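27kDa outer membrane protein (Silicibacter pomeroyi, PDB 3GYK) is probably a thioredoxin-like oxidoreductase, the piece described here being its DsbA-like thioredoxin domain. Local coordinates at residues A[25-30]-A[57-62]. Numbering follows the deposited sequence.
Sequences TVVEFF and VYREWP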
# COMPACT_ATOMS: atom_id res chain seq x y z
N THR A 25 -1.06 -8.54 -11.19
CA THR A 25 -0.65 -7.56 -10.17
C THR A 25 -1.76 -6.57 -9.86
O THR A 25 -2.34 -5.96 -10.78
CB THR A 25 0.61 -6.77 -10.61
OG1 THR A 25 1.69 -7.69 -10.76
CG2 THR A 25 1.02 -5.74 -9.54
N VAL A 26 -2.06 -6.43 -8.57
CA VAL A 26 -2.98 -5.40 -8.08
C VAL A 26 -2.15 -4.35 -7.38
O VAL A 26 -1.37 -4.70 -6.47
CB VAL A 26 -4.03 -5.98 -7.10
CG1 VAL A 26 -4.84 -4.84 -6.44
CG2 VAL A 26 -4.94 -6.96 -7.82
N VAL A 27 -2.27 -3.09 -7.78
CA VAL A 27 -1.57 -2.02 -7.07
C VAL A 27 -2.58 -1.24 -6.25
O VAL A 27 -3.64 -0.91 -6.78
CB VAL A 27 -0.89 -1.05 -8.07
CG1 VAL A 27 -0.12 0.02 -7.32
CG2 VAL A 27 0.06 -1.84 -9.03
N GLU A 28 -2.28 -0.94 -4.99
CA GLU A 28 -3.19 -0.10 -4.20
C GLU A 28 -2.44 1.16 -3.78
O GLU A 28 -1.29 1.08 -3.33
CB GLU A 28 -3.66 -0.82 -2.93
CG GLU A 28 -4.68 0.03 -2.14
CD GLU A 28 -5.16 -0.57 -0.82
OE1 GLU A 28 -4.79 -1.72 -0.50
OE2 GLU A 28 -5.89 0.16 -0.08
N PHE A 29 -3.09 2.31 -3.95
CA PHE A 29 -2.59 3.60 -3.46
C PHE A 29 -3.43 3.91 -2.22
O PHE A 29 -4.68 3.92 -2.29
CB PHE A 29 -2.87 4.69 -4.50
CG PHE A 29 -1.95 4.66 -5.72
CD1 PHE A 29 -1.03 5.69 -5.96
CD2 PHE A 29 -2.04 3.62 -6.67
CE1 PHE A 29 -0.21 5.70 -7.09
CE2 PHE A 29 -1.23 3.61 -7.82
CZ PHE A 29 -0.30 4.64 -8.02
N PHE A 30 -2.79 4.21 -1.09
CA PHE A 30 -3.56 4.35 0.15
C PHE A 30 -2.91 5.33 1.14
O PHE A 30 -1.74 5.70 0.99
CB PHE A 30 -3.70 2.97 0.84
CG PHE A 30 -2.38 2.32 1.13
CD1 PHE A 30 -1.64 2.68 2.25
CD2 PHE A 30 -1.85 1.38 0.24
CE1 PHE A 30 -0.40 2.10 2.50
CE2 PHE A 30 -0.58 0.81 0.48
CZ PHE A 30 0.13 1.16 1.62
N VAL A 57 1.00 -4.88 -5.01
CA VAL A 57 2.06 -3.85 -4.98
C VAL A 57 1.48 -2.64 -4.23
O VAL A 57 0.37 -2.19 -4.53
CB VAL A 57 2.56 -3.46 -6.40
CG1 VAL A 57 3.40 -2.15 -6.36
CG2 VAL A 57 3.39 -4.60 -7.02
N TYR A 58 2.25 -2.11 -3.29
CA TYR A 58 1.75 -0.98 -2.50
C TYR A 58 2.40 0.35 -2.86
O TYR A 58 3.65 0.44 -2.94
CB TYR A 58 1.98 -1.26 -1.02
CG TYR A 58 0.91 -2.11 -0.36
CD1 TYR A 58 -0.23 -2.52 -1.05
CD2 TYR A 58 1.02 -2.44 0.97
CE1 TYR A 58 -1.24 -3.26 -0.41
CE2 TYR A 58 0.03 -3.18 1.61
CZ TYR A 58 -1.10 -3.58 0.92
OH TYR A 58 -2.06 -4.31 1.57
N ARG A 59 1.57 1.38 -3.05
CA ARG A 59 2.04 2.74 -3.18
C ARG A 59 1.52 3.52 -1.96
O ARG A 59 0.30 3.79 -1.81
CB ARG A 59 1.48 3.42 -4.45
CG ARG A 59 1.92 2.81 -5.81
CD ARG A 59 3.44 2.58 -5.96
NE ARG A 59 4.29 3.69 -5.51
CZ ARG A 59 5.58 3.78 -5.80
NH1 ARG A 59 6.15 2.84 -6.59
NH2 ARG A 59 6.33 4.76 -5.26
N GLU A 60 2.45 3.88 -1.09
CA GLU A 60 2.12 4.76 0.04
C GLU A 60 1.92 6.13 -0.54
O GLU A 60 2.86 6.71 -1.13
CB GLU A 60 3.28 4.75 1.04
CG GLU A 60 3.54 3.39 1.65
CD GLU A 60 2.79 3.20 2.99
OE1 GLU A 60 2.15 4.17 3.45
OE2 GLU A 60 2.87 2.10 3.57
N TRP A 61 0.70 6.67 -0.39
CA TRP A 61 0.36 7.97 -0.96
C TRP A 61 -0.30 8.82 0.12
O TRP A 61 -1.53 8.97 0.17
CB TRP A 61 -0.57 7.79 -2.18
CG TRP A 61 -0.80 9.06 -2.94
CD1 TRP A 61 0.04 10.14 -3.02
CD2 TRP A 61 -1.96 9.39 -3.72
NE1 TRP A 61 -0.53 11.13 -3.80
CE2 TRP A 61 -1.74 10.69 -4.24
CE3 TRP A 61 -3.15 8.71 -4.04
CZ2 TRP A 61 -2.69 11.35 -5.04
CZ3 TRP A 61 -4.09 9.37 -4.85
CH2 TRP A 61 -3.85 10.66 -5.33
N PRO A 62 0.53 9.31 1.06
CA PRO A 62 -0.01 10.11 2.17
C PRO A 62 -0.49 11.49 1.67
O PRO A 62 0.31 12.29 1.16
CB PRO A 62 1.19 10.23 3.12
CG PRO A 62 2.42 10.14 2.19
CD PRO A 62 1.98 9.03 1.23
O HOH W 1 -4.62 -3.53 1.57
O HOH W 2 0.34 6.17 2.91
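Val57 N donates to Val26 O at 2.8 Å, and from there a parallel ladder runs on: Glu28 N to Val57 O, Arg59 N to Glu28 O at 2.9 Å, Phe30 N to Arg59 O, and finally Trp61 N to Phe30 O, which carries the pairing just past the end of strand 54-60. Two waters add further links, one between side chains and one from a backbone carbonyl to a carboxylate. One donates to Glu28 OE1 and also hydrogen-bonds Tyr58 OH; the other donates to both Phe30 O and Glu60 OE1. The second carboxylate oxygen of Glu60 is held by the hydroxyls of Tyr32 and Tyr84, so this buried acid is well supplied with partners.

On the sheet face of Glu28, Tyr58 and Glu60, the Phe30 ring reaches across to the neighbouring strand. With chi1 at 56°, its CG sits between the backbone N and carbonyl carbon, and the ring edge meets the face of Tyr58 in a T-shaped pair, planes at 73° and Phe30 CE2 3.4 Å from Tyr58 CG. His88 and Tyr84 of helix 84-92 pack against both rings.

The other face carries Val27, Val57, Phe29 and Arg59. Arg59 lays its CG over the Phe29 ring, 3.7 Å from the centroid, a CH-pi contact; its chain then bends at chi2 and chi3, taking the guanidinium to a salt bridge with Asp11. A leucine in place of Phe29 would probably deprive the Arg59 methylenes of their flat bed and leave the edge-to-face partner Phe142 without its mate. Val27 CG1 flanks Arg59 CG at 3.8 Å, and Trp61 CE3 rests near Phe29 CB.

Strands 24-30 and 54-60, joined through helix 35-50, form the beta-alpha-beta unit of the thioredoxin fold, and Phe30 touches the CxxC at the helix start, a pattern consistent with a thioredoxin-type redox site.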